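Local coordinates for tail spike protein (Acinetobacter phage vB_AbaP_AS12, PDB 6EU4) that probably recognises and depolymerises the capsular polysaccharide of its Acinetobacter baumannii host, as the trimeric tailspike of the phage, at residues E92-K97 with Q110-S115; F315-V318 with T323-T326; Q335-A340 with V345-F350. One frame throughout, in Å; residues are numbered along the deposited sequence.

Contact 1 of 3, residues E92-K97 with Q110-S115; sequences EHAGAK and QKVLIS
Ala94, Lys111 and Val112 meet here, and no ring, side-chain amide or carboxylate takes part across the contact. The flat group that does is the carbonyl of Ala94, whose O takes a water at its edge of the turn. The water donates to Ala94 O at 2.7 Å and accepts from Lys111 NZ at 2.9 Å, so it bridges the 3-10 turn and the helix. Lys111 reaches the water with its chain extended from CB to NZ. The same amino group also bonds to the backbone O of Asp72.

The apolar part is small. The methyl CB of Ala94 lies 3.8 Å from CG1 of Val112 and 4.3 Å from CB of Lys111. With a chi1 of -60°, Val112 holds CG1 anti to its own carbonyl carbon, facing Ala94. Phe74 and Pro108 also pack on Ala94. The turn is closed by Gly95 N, which bonds to Glu92 O at 3.1 Å. Gly95 then has a positive phi, where a side chain would strike the preceding carbonyl O.

The helix ends in a turn of its own. Val112 O accepts two bonds from Ser115, one from N at 3.2 Å and one from OG at 2.8 Å. The hydroxyl stands 20° off the carbonyl plane. Ser115 OG is also bonded to Cys117 N, and Ser115 O to Lys53 NZ of the third subunit.

Helix 106-113 links strand 88-89 to strand 118-121, a parallel pair at the start of the stacked strands. The arrangement is consistent with the short helix that caps the N-terminal end of many right-handed parallel beta-helices.

Contact 2 of 3, residues F315-V318 with T323-T326; sequences FKIV and TMVT
Met324 lays the end of its side chain over one face of Phe315 inside a parallel beta-helix. The two strands, 311-318 and 321-334, lie on different faces of the coil and are joined by a short turn. Their backbones stay apart: the CA atoms of Phe315 and Met324 are 11.2 Å from each other. Side chains alone fill the gap.

The tight part is a Met-aromatic contact with a CH-pi component. Met324 is a selenomethionine here, so selenium takes the place of sulfur. SE is 4.1 Å from the centroid of the Phe315 ring. The side chain of Met324 is extended beyond CG, and this carries SE and CE up to the ring. Phe315 arrives from the opposite direction.

The smaller part is the meeting with Ile317, one methyl on one methyl. This side chain reaches Met324 tip to tip, through CD1 alone, at 3.8 Å from CE. Met296 adds to the packing round Met324.

The outer sides of the strands differ from this apolar interior. Lys316 and Val318 are partly exposed. Thr323 and Thr326 face the trimer interface instead: Thr323 OG1 bonds to Thr326 OG1 and Asn349 ND2 of the third subunit.

Within the core, the methyl CE of Met324 sits almost centrally above the Phe315 ring, 3.6 Å from its centroid and only 7° off the ring normal.

Contact 3 of 3, residues Q335-A340 with V345-F350; sequences QNFLYA and VNISNF
Phe337 and Phe350 form the aromatic part of this contact. It is a T-shaped pair, with the edge of Phe337 directed at the face of Phe350. The centroids are 5.2 Å apart and the planes stand at 87°. Phe337 CZ comes closest, 3.5 Å from Phe350 CE2, and lies over the rim of the ring rather than its centre. Phe337 has CG anti to its backbone N (chi1 175°), which sends the ring across the interior to Phe350.

The aliphatic contacts are looser. Leu338 CD2 touches two residues, at 4.2 Å from Val345 CG1 and 4.2 Å from Ile347 CD1. It meets Val345 tip to tip but slides past Ile347. Ile347 CD1 also lies near the edge of Phe337, 4.3 Å from CE2.

Further ring contacts run along the fold. Phe350 meets Phe388 with the two rings nearly parallel, and Phe337 meets Phe373 with the planes inclined at about 55°. On the outer side Asn349 bonds to Asn321 and Thr323 of a second subunit.

Such rows of like residues on successive coils, closing a buried apolar interior between strands of different faces, are characteristic of the parallel beta-helix.

Contact 1 comes first along the chain, then contact 2, then contact 3. Contact 1 lies toward the N-terminal end, where helix 106-113 lies between the first two strands of the stack, 88-89 and 118-121. Its centre lies about 39 Å from that of contact 2 and about 43 Å from that of contact 3, and it touches neither. Contacts 2 and 3 sit near the middle of the chain, with centres about 6 Å apart. They are neighbours in the stack: strand 311-318 pairs with 336-341, and 321-334 with 344-348, both parallel. Ile317 N to Tyr339 O, 2.8 Å, is a probable hydrogen bond between them. Each segment pair also carries residues that reach another subunit.

Contact 1 of 3, residues E92-K97 with Q110-S115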
ATOM      1  N   GLU A  92     -13.913 -16.229  36.895  1.00 20.79           N
ATOM      2  CA  GLU A  92     -14.422 -17.247  37.813  1.00 19.75           C
ATOM      3  C   GLU A  92     -13.643 -17.287  39.122  1.00 21.06           C
ATOM      4  O   GLU A  92     -14.221 -17.573  40.176  1.00 22.80           O
ATOM      5  CB  GLU A  92     -14.360 -18.646  37.164  1.00 20.49           C
ATOM      6  CG  GLU A  92     -15.186 -18.856  35.925  1.00 23.66           C
ATOM      7  CD  GLU A  92     -14.429 -18.473  34.645  1.00 22.67           C
ATOM      8  OE1 GLU A  92     -14.254 -17.269  34.400  1.00 22.44           O
ATOM      9  OE2 GLU A  92     -14.016 -19.381  33.896  1.00 24.35           O
ATOM     10  N   HIS A  93     -12.330 -17.028  39.079  1.00 19.55           N
ATOM     11  CA  HIS A  93     -11.510 -17.098  40.286  1.00 20.90           C
ATOM     12  C   HIS A  93     -11.871 -16.015  41.291  1.00 21.19           C
ATOM     13  O   HIS A  93     -11.535 -16.145  42.475  1.00 21.54           O
ATOM     14  CB  HIS A  93     -10.028 -17.002  39.926  1.00 22.11           C
ATOM     15  CG  HIS A  93      -9.508 -18.216  39.220  1.00 23.49           C
ATOM     16  ND1 HIS A  93      -9.207 -18.229  37.875  1.00 23.26           N
ATOM     17  CD2 HIS A  93      -9.265 -19.468  39.674  1.00 25.85           C
ATOM     18  CE1 HIS A  93      -8.784 -19.435  37.535  1.00 26.18           C
ATOM     19  NE2 HIS A  93      -8.815 -20.207  38.608  1.00 24.48           N
ATOM     20  N   ALA A  94     -12.548 -14.963  40.847  1.00 20.94           N
ATOM     21  CA  ALA A  94     -12.991 -13.884  41.715  1.00 21.91           C
ATOM     22  C   ALA A  94     -14.489 -13.947  41.980  1.00 23.64           C
ATOM     23  O   ALA A  94     -15.032 -13.045  42.628  1.00 24.61           O
ATOM     24  CB  ALA A  94     -12.621 -12.535  41.095  1.00 20.76           C
ATOM     25  N   GLY A  95     -15.171 -14.988  41.504  1.00 23.22           N
ATOM     26  CA  GLY A  95     -16.588 -15.167  41.772  1.00 23.20           C
ATOM     27  C   GLY A  95     -17.525 -14.894  40.614  1.00 22.84           C
ATOM     28  O   GLY A  95     -18.747 -14.819  40.834  1.00 22.29           O
ATOM     29  N   ALA A  96     -17.009 -14.731  39.398  1.00 21.50           N
ATOM     30  CA  ALA A  96     -17.877 -14.617  38.237  1.00 21.92           C
ATOM     31  C   ALA A  96     -18.566 -15.949  37.986  1.00 21.39           C
ATOM     32  O   ALA A  96     -18.119 -16.999  38.446  1.00 23.64           O
ATOM     33  CB  ALA A  96     -17.089 -14.216  36.990  1.00 20.26           C
ATOM     34  N   LYS A  97     -19.661 -15.903  37.243  1.00 22.83           N
ATOM     35  CA  LYS A  97     -20.311 -17.117  36.758  1.00 22.84           C
ATOM     36  C   LYS A  97     -20.352 -17.097  35.238  1.00 20.94           C
ATOM     37  O   LYS A  97     -20.508 -16.042  34.617  1.00 22.35           O
ATOM     38  CB  LYS A  97     -21.731 -17.272  37.335  1.00 24.82           C
ATOM     39  CG  LYS A  97     -21.732 -17.506  38.841  1.00 25.72           C
ATOM     40  CD  LYS A  97     -23.101 -17.927  39.367  1.00 29.70           C
ATOM     41  CE  LYS A  97     -23.105 -17.972  40.885  1.00 35.34           C
ATOM     42  NZ  LYS A  97     -24.417 -18.435  41.411  1.00 39.14           N
ATOM     43  N   GLN A 110     -14.202  -6.976  37.328  1.00 17.95           N
ATOM     44  CA  GLN A 110     -13.401  -5.794  37.593  1.00 17.59           C
ATOM     45  C   GLN A 110     -12.170  -6.142  38.418  1.00 20.22           C
ATOM     46  O   GLN A 110     -11.070  -5.641  38.146  1.00 21.22           O
ATOM     47  CB  GLN A 110     -14.254  -4.736  38.299  1.00 20.24           C
ATOM     48  CG  GLN A 110     -13.584  -3.383  38.361  1.00 19.11           C
ATOM     49  CD  GLN A 110     -13.249  -2.863  36.977  1.00 19.47           C
ATOM     50  OE1 GLN A 110     -14.140  -2.466  36.217  1.00 20.28           O
ATOM     51  NE2 GLN A 110     -11.972  -2.927  36.616  1.00 19.46           N
ATOM     52  N   LYS A 111     -12.333  -7.016  39.417  1.00 18.97           N
ATOM     53  CA  LYS A 111     -11.195  -7.418  40.243  1.00 18.17           C
ATOM     54  C   LYS A 111     -10.088  -8.056  39.411  1.00 20.31           C
ATOM     55  O   LYS A 111      -8.905  -7.768  39.632  1.00 19.88           O
ATOM     56  CB  LYS A 111     -11.653  -8.379  41.337  1.00 18.83           C
ATOM     57  CG  LYS A 111     -12.421  -7.695  42.460  1.00 20.49           C
ATOM     58  CD  LYS A 111     -12.967  -8.691  43.434  1.00 21.96           C
ATOM     59  CE  LYS A 111     -13.733  -7.980  44.537  1.00 23.68           C
ATOM     60  NZ  LYS A 111     -14.359  -8.934  45.478  1.00 26.89           N
ATOM     61  N   VAL A 112     -10.435  -8.928  38.461  1.00 20.89           N
ATOM     62  CA  VAL A 112      -9.349  -9.592  37.738  1.00 20.86           C
ATOM     63  C   VAL A 112      -8.733  -8.642  36.714  1.00 19.34           C
ATOM     64  O   VAL A 112      -7.534  -8.730  36.438  1.00 21.36           O
ATOM     65  CB  VAL A 112      -9.784 -10.918  37.076  1.00 20.51           C
ATOM     66  CG1 VAL A 112     -10.291 -11.909  38.130  1.00 19.91           C
ATOM     67  CG2 VAL A 112     -10.802 -10.709  35.987  1.00 20.41           C
ATOM     68  N   LEU A 113      -9.509  -7.699  36.172  1.00 18.01           N
ATOM     69  CA  LEU A 113      -8.954  -6.775  35.185  1.00 18.92           C
ATOM     70  C   LEU A 113      -7.883  -5.860  35.766  1.00 22.32           C
ATOM     71  O   LEU A 113      -7.023  -5.378  35.017  1.00 22.75           O
ATOM     72  CB  LEU A 113     -10.061  -5.924  34.561  1.00 19.38           C
ATOM     73  CG  LEU A 113     -11.037  -6.687  33.674  1.00 20.59           C
ATOM     74  CD1 LEU A 113     -12.028  -5.734  33.035  1.00 21.21           C
ATOM     75  CD2 LEU A 113     -10.314  -7.498  32.604  1.00 22.29           C
ATOM     76  N   ILE A 114      -7.907  -5.601  37.066  1.00 22.75           N
ATOM     77  CA  ILE A 114      -6.896  -4.739  37.678  1.00 25.27           C
ATOM     78  C   ILE A 114      -5.948  -5.526  38.580  1.00 23.65           C
ATOM     79  O   ILE A 114      -5.234  -4.934  39.383  1.00 25.73           O
ATOM     80  CB  ILE A 114      -7.540  -3.567  38.435  1.00 26.64           C
ATOM     81  CG1 ILE A 114      -8.420  -4.074  39.584  1.00 29.68           C
ATOM     82  CG2 ILE A 114      -8.316  -2.727  37.461  1.00 29.45           C
ATOM     83  CD1 ILE A 114      -8.918  -2.961  40.511  1.00 32.64           C
ATOM     84  N   SER A 115      -5.913  -6.851  38.442  1.00 20.84           N
ATOM     85  CA  SER A 115      -5.096  -7.709  39.301  1.00 22.07           C
ATOM     86  C   SER A 115      -3.631  -7.762  38.879  1.00 25.17           C
ATOM     87  O   SER A 115      -2.786  -8.217  39.659  1.00 26.67           O
ATOM     88  CB  SER A 115      -5.630  -9.138  39.272  1.00 21.94           C
ATOM     89  OG  SER A 115      -5.453  -9.676  37.970  1.00 22.79           O
TER
HETATM   90  O   HOH W   1     -15.835 -10.777  43.815  1.00 26.79           O

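Contact 2 of 3, residues F315-V318 with T323-T326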
ATOM      1  N   PHE A 315     -17.484   7.065   5.139  1.00 11.59           N
ATOM      2  CA  PHE A 315     -16.287   7.601   5.782  1.00 10.19           C
ATOM      3  C   PHE A 315     -16.402   9.107   5.935  1.00 11.81           C
ATOM      4  O   PHE A 315     -16.557   9.834   4.941  1.00 12.71           O
ATOM      5  CB  PHE A 315     -15.031   7.315   4.951  1.00 11.88           C
ATOM      6  CG  PHE A 315     -14.873   5.881   4.512  1.00 11.72           C
ATOM      7  CD1 PHE A 315     -14.432   4.911   5.404  1.00 16.39           C
ATOM      8  CD2 PHE A 315     -15.071   5.514   3.180  1.00 12.35           C
ATOM      9  CE1 PHE A 315     -14.261   3.600   4.990  1.00 17.84           C
ATOM     10  CE2 PHE A 315     -14.917   4.203   2.764  1.00 14.45           C
ATOM     11  CZ  PHE A 315     -14.501   3.245   3.665  1.00 16.38           C
ATOM     12  N   LYS A 316     -16.267   9.577   7.159  1.00 12.27           N
ATOM     13  CA  LYS A 316     -16.099  10.991   7.458  1.00 11.56           C
ATOM     14  C   LYS A 316     -14.668  11.146   7.963  1.00 13.41           C
ATOM     15  O   LYS A 316     -14.313  10.585   9.008  1.00 11.87           O
ATOM     16  CB  LYS A 316     -17.106  11.472   8.491  1.00 13.52           C
ATOM     17  CG  LYS A 316     -16.870  12.923   8.887  1.00 15.57           C
ATOM     18  CD  LYS A 316     -17.887  13.411   9.923  1.00 18.33           C
ATOM     19  CE  LYS A 316     -17.665  14.842  10.276  1.00 21.80           C
ATOM     20  NZ  LYS A 316     -18.697  15.305  11.276  1.00 23.14           N
ATOM     21  N   ILE A 317     -13.844  11.876   7.208  1.00 11.95           N
ATOM     22  CA  ILE A 317     -12.402  11.955   7.472  1.00 12.31           C
ATOM     23  C   ILE A 317     -12.004  13.420   7.507  1.00 12.57           C
ATOM     24  O   ILE A 317     -11.996  14.101   6.472  1.00 13.09           O
ATOM     25  CB  ILE A 317     -11.590  11.166   6.436  1.00 12.66           C
ATOM     26  CG1 ILE A 317     -12.115   9.723   6.390  1.00 13.29           C
ATOM     27  CG2 ILE A 317     -10.112  11.195   6.804  1.00 12.96           C
ATOM     28  CD1 ILE A 317     -11.323   8.766   5.513  1.00 14.29           C
ATOM     29  N   VAL A 318     -11.671  13.903   8.699  1.00 11.72           N
ATOM     30  CA  VAL A 318     -11.437  15.312   8.958  1.00 11.31           C
ATOM     31  C   VAL A 318     -10.030  15.485   9.526  1.00 11.66           C
ATOM     32  O   VAL A 318      -9.654  14.811  10.492  1.00 11.00           O
ATOM     33  CB  VAL A 318     -12.509  15.871   9.912  1.00 13.79           C
ATOM     34  CG1 VAL A 318     -12.213  17.295  10.280  1.00 15.78           C
ATOM     35  CG2 VAL A 318     -13.897  15.752   9.251  1.00 12.52           C
ATOM     36  N   THR A 323      -4.613   5.868   4.352  1.00 11.06           N
ATOM     37  CA  THR A 323      -4.457   5.025   3.174  1.00 11.37           C
ATOM     38  C   THR A 323      -5.342   3.806   3.346  1.00 11.99           C
ATOM     39  O   THR A 323      -5.273   3.141   4.391  1.00 10.61           O
ATOM     40  CB  THR A 323      -3.011   4.550   2.978  1.00 11.50           C
ATOM     41  OG1 THR A 323      -2.124   5.663   2.826  1.00 14.98           O
ATOM     42  CG2 THR A 323      -2.896   3.687   1.731  1.00 12.65           C
HETATM   43  N   MSE A 324      -6.151   3.509   2.324  1.00  9.76           N
HETATM   44  CA  MSE A 324      -7.007   2.336   2.302  1.00  9.85           C
HETATM   45  C   MSE A 324      -6.498   1.394   1.220  1.00 10.72           C
HETATM   46  O   MSE A 324      -6.521   1.736   0.035  1.00 11.74           O
HETATM   47  CB  MSE A 324      -8.468   2.718   2.026  1.00 10.66           C
HETATM   48  CG  MSE A 324      -9.015   3.731   2.944  1.00 10.98           C
HETATM   49 SE   MSE A 324     -10.930   3.920   2.569  0.85 14.42          SE
HETATM   50  CE  MSE A 324     -11.221   5.462   3.700  1.00 15.18           C
ATOM     51  N   VAL A 325      -6.026   0.222   1.621  1.00  8.63           N
ATOM     52  CA  VAL A 325      -5.388  -0.733   0.722  1.00  9.64           C
ATOM     53  C   VAL A 325      -6.334  -1.921   0.554  1.00 10.52           C
ATOM     54  O   VAL A 325      -6.546  -2.693   1.497  1.00 11.78           O
ATOM     55  CB  VAL A 325      -4.024  -1.187   1.258  1.00 11.73           C
ATOM     56  CG1 VAL A 325      -3.293  -2.003   0.211  1.00 13.62           C
ATOM     57  CG2 VAL A 325      -3.198   0.007   1.662  1.00 13.37           C
ATOM     58  N   THR A 326      -6.872  -2.071  -0.651  1.00 10.01           N
ATOM     59  CA  THR A 326      -7.784  -3.152  -1.026  1.00  9.58           C
ATOM     60  C   THR A 326      -8.935  -3.314  -0.022  1.00 11.52           C
ATOM     61  O   THR A 326      -9.274  -4.428   0.385  1.00 12.03           O
ATOM     62  CB  THR A 326      -7.030  -4.483  -1.211  1.00 11.56           C
ATOM     63  OG1 THR A 326      -5.612  -4.270  -1.299  1.00 12.82           O
ATOM     64  CG2 THR A 326      -7.441  -5.141  -2.523  1.00 12.86           C
TER

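Contact 3 of 3, residues Q335-A340 with V345-F350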
ATOM      1  N   GLN A 335     -25.374   9.798   1.878  1.00 10.79           N
ATOM      2  CA  GLN A 335     -25.263  10.997   1.056  1.00 11.57           C
ATOM      3  C   GLN A 335     -23.879  11.115   0.433  1.00 13.18           C
ATOM      4  O   GLN A 335     -23.749  11.552  -0.714  1.00 12.84           O
ATOM      5  CB  GLN A 335     -25.580  12.237   1.880  1.00 15.48           C
ATOM      6  CG  GLN A 335     -25.644  13.503   1.037  1.00 14.73           C
ATOM      7  CD  GLN A 335     -25.920  14.723   1.896  1.00 17.01           C
ATOM      8  OE1 GLN A 335     -26.842  14.714   2.709  1.00 17.38           O
ATOM      9  NE2 GLN A 335     -25.099  15.753   1.752  1.00 17.19           N
ATOM     10  N   ASN A 336     -22.835  10.761   1.175  1.00 10.63           N
ATOM     11  CA  ASN A 336     -21.479  10.720   0.644  1.00  9.30           C
ATOM     12  C   ASN A 336     -20.889   9.337   0.857  1.00 11.87           C
ATOM     13  O   ASN A 336     -21.178   8.675   1.857  1.00 11.30           O
ATOM     14  CB  ASN A 336     -20.513  11.707   1.336  1.00 11.62           C
ATOM     15  CG  ASN A 336     -20.998  13.162   1.376  1.00 14.28           C
ATOM     16  OD1 ASN A 336     -20.843  13.815   2.408  1.00 16.09           O
ATOM     17  ND2 ASN A 336     -21.517  13.688   0.272  1.00 12.64           N
ATOM     18  N   PHE A 337     -20.022   8.930  -0.067  1.00 10.71           N
ATOM     19  CA  PHE A 337     -19.155   7.785   0.177  1.00 10.14           C
ATOM     20  C   PHE A 337     -18.016   8.210   1.092  1.00 10.35           C
ATOM     21  O   PHE A 337     -17.821   7.628   2.159  1.00 11.37           O
ATOM     22  CB  PHE A 337     -18.645   7.230  -1.155  1.00 10.56           C
ATOM     23  CG  PHE A 337     -17.647   6.103  -1.042  1.00 10.29           C
ATOM     24  CD1 PHE A 337     -18.069   4.780  -1.028  1.00 11.65           C
ATOM     25  CD2 PHE A 337     -16.288   6.374  -1.043  1.00 12.11           C
ATOM     26  CE1 PHE A 337     -17.154   3.750  -0.968  1.00 12.15           C
ATOM     27  CE2 PHE A 337     -15.358   5.366  -0.967  1.00 10.65           C
ATOM     28  CZ  PHE A 337     -15.786   4.039  -0.946  1.00 11.05           C
ATOM     29  N   LEU A 338     -17.308   9.271   0.711  1.00 10.94           N
ATOM     30  CA  LEU A 338     -16.236   9.853   1.495  1.00  9.89           C
ATOM     31  C   LEU A 338     -16.517  11.336   1.627  1.00 11.35           C
ATOM     32  O   LEU A 338     -16.687  12.034   0.617  1.00 12.99           O
ATOM     33  CB  LEU A 338     -14.880   9.641   0.840  1.00  9.09           C
ATOM     34  CG  LEU A 338     -13.720  10.447   1.461  1.00 11.17           C
ATOM     35  CD1 LEU A 338     -13.476  10.048   2.905  1.00 13.39           C
ATOM     36  CD2 LEU A 338     -12.464  10.242   0.607  1.00 13.49           C
ATOM     37  N   TYR A 339     -16.597  11.801   2.862  1.00 10.81           N
ATOM     38  CA  TYR A 339     -16.488  13.214   3.181  1.00 10.67           C
ATOM     39  C   TYR A 339     -15.069  13.462   3.688  1.00 12.87           C
ATOM     40  O   TYR A 339     -14.676  12.906   4.714  1.00 12.43           O
ATOM     41  CB  TYR A 339     -17.515  13.622   4.237  1.00 11.96           C
ATOM     42  CG  TYR A 339     -17.372  15.064   4.636  1.00 12.30           C
ATOM     43  CD1 TYR A 339     -17.998  16.058   3.910  1.00 14.00           C
ATOM     44  CD2 TYR A 339     -16.590  15.437   5.727  1.00 13.79           C
ATOM     45  CE1 TYR A 339     -17.866  17.406   4.261  1.00 15.73           C
ATOM     46  CE2 TYR A 339     -16.455  16.771   6.089  1.00 14.33           C
ATOM     47  CZ  TYR A 339     -17.084  17.748   5.341  1.00 16.33           C
ATOM     48  OH  TYR A 339     -16.950  19.082   5.676  1.00 17.90           O
ATOM     49  N   ALA A 340     -14.310  14.293   2.975  1.00  9.90           N
ATOM     50  CA  ALA A 340     -12.919  14.592   3.315  1.00  9.43           C
ATOM     51  C   ALA A 340     -12.784  16.096   3.470  1.00 11.27           C
ATOM     52  O   ALA A 340     -13.060  16.850   2.527  1.00 11.75           O
ATOM     53  CB  ALA A 340     -11.949  14.091   2.246  1.00 11.76           C
ATOM     54  N   VAL A 345      -6.392  11.320   1.542  1.00  9.18           N
ATOM     55  CA  VAL A 345      -6.907   9.952   1.524  1.00 10.53           C
ATOM     56  C   VAL A 345      -6.510   9.314   0.200  1.00 12.19           C
ATOM     57  O   VAL A 345      -6.882   9.803  -0.874  1.00 12.99           O
ATOM     58  CB  VAL A 345      -8.432   9.914   1.731  1.00 10.45           C
ATOM     59  CG1 VAL A 345      -8.913   8.490   1.938  1.00 13.57           C
ATOM     60  CG2 VAL A 345      -8.852  10.792   2.919  1.00 13.40           C
ATOM     61  N   ASN A 346      -5.744   8.235   0.273  1.00 10.99           N
ATOM     62  CA  ASN A 346      -5.385   7.444  -0.895  1.00 10.29           C
ATOM     63  C   ASN A 346      -6.179   6.160  -0.815  1.00 10.34           C
ATOM     64  O   ASN A 346      -5.994   5.381   0.124  1.00 11.84           O
ATOM     65  CB  ASN A 346      -3.896   7.144  -0.931  1.00 15.26           C
ATOM     66  CG  ASN A 346      -3.485   6.453  -2.219  1.00 23.13           C
ATOM     67  OD1 ASN A 346      -4.327   6.053  -3.036  1.00 23.58           O
ATOM     68  ND2 ASN A 346      -2.187   6.378  -2.447  1.00 24.64           N
ATOM     69  N   ILE A 347      -7.070   5.952  -1.773  1.00  9.79           N
ATOM     70  CA  ILE A 347      -7.936   4.772  -1.806  1.00  9.52           C
ATOM     71  C   ILE A 347      -7.428   3.903  -2.952  1.00 10.68           C
ATOM     72  O   ILE A 347      -7.638   4.235  -4.127  1.00 10.52           O
ATOM     73  CB  ILE A 347      -9.409   5.155  -1.993  1.00 12.13           C
ATOM     74  CG1 ILE A 347      -9.846   6.159  -0.898  1.00 13.45           C
ATOM     75  CG2 ILE A 347     -10.266   3.935  -1.969  1.00 11.19           C
ATOM     76  CD1 ILE A 347     -11.270   6.591  -0.991  1.00 15.02           C
ATOM     77  N   SER A 348      -6.760   2.796  -2.632  1.00 12.19           N
ATOM     78  CA  SER A 348      -6.071   1.982  -3.631  0.50 12.70           C
ATOM     79  C   SER A 348      -6.775   0.640  -3.776  1.00 12.45           C
ATOM     80  O   SER A 348      -6.922  -0.108  -2.799  1.00 12.36           O
ATOM     81  CB  SER A 348      -4.591   1.779  -3.275  0.50 14.32           C
ATOM     82  OG  SER A 348      -4.416   0.845  -2.225  0.50 19.19           O
ATOM     83  N   ASN A 349      -7.207   0.337  -5.002  1.00  8.94           N
ATOM     84  CA  ASN A 349      -7.819  -0.955  -5.327  1.00  8.97           C
ATOM     85  C   ASN A 349      -9.020  -1.261  -4.432  1.00  9.11           C
ATOM     86  O   ASN A 349      -9.198  -2.381  -3.962  1.00 10.62           O
ATOM     87  CB  ASN A 349      -6.756  -2.051  -5.234  1.00  9.41           C
ATOM     88  CG  ASN A 349      -7.085  -3.280  -6.040  1.00 11.44           C
ATOM     89  OD1 ASN A 349      -8.130  -3.372  -6.668  1.00 11.52           O
ATOM     90  ND2 ASN A 349      -6.157  -4.247  -6.036  1.00 12.12           N
ATOM     91  N   PHE A 350      -9.870  -0.260  -4.232  1.00  8.28           N
ATOM     92  CA  PHE A 350     -11.141  -0.453  -3.538  1.00  9.19           C
ATOM     93  C   PHE A 350     -12.055  -1.365  -4.348  1.00 10.62           C
ATOM     94  O   PHE A 350     -11.928  -1.512  -5.568  1.00 10.97           O
ATOM     95  CB  PHE A 350     -11.833   0.895  -3.289  1.00 10.63           C
ATOM     96  CG  PHE A 350     -12.789   0.881  -2.131  1.00  8.60           C
ATOM     97  CD1 PHE A 350     -12.322   1.070  -0.845  1.00  9.94           C
ATOM     98  CD2 PHE A 350     -14.154   0.670  -2.325  1.00 10.42           C
ATOM     99  CE1 PHE A 350     -13.169   1.042   0.244  1.00 11.00           C
ATOM    100  CE2 PHE A 350     -15.020   0.648  -1.234  1.00 11.06           C
ATOM    101  CZ  PHE A 350     -14.535   0.827   0.047  1.00 10.90           C
TER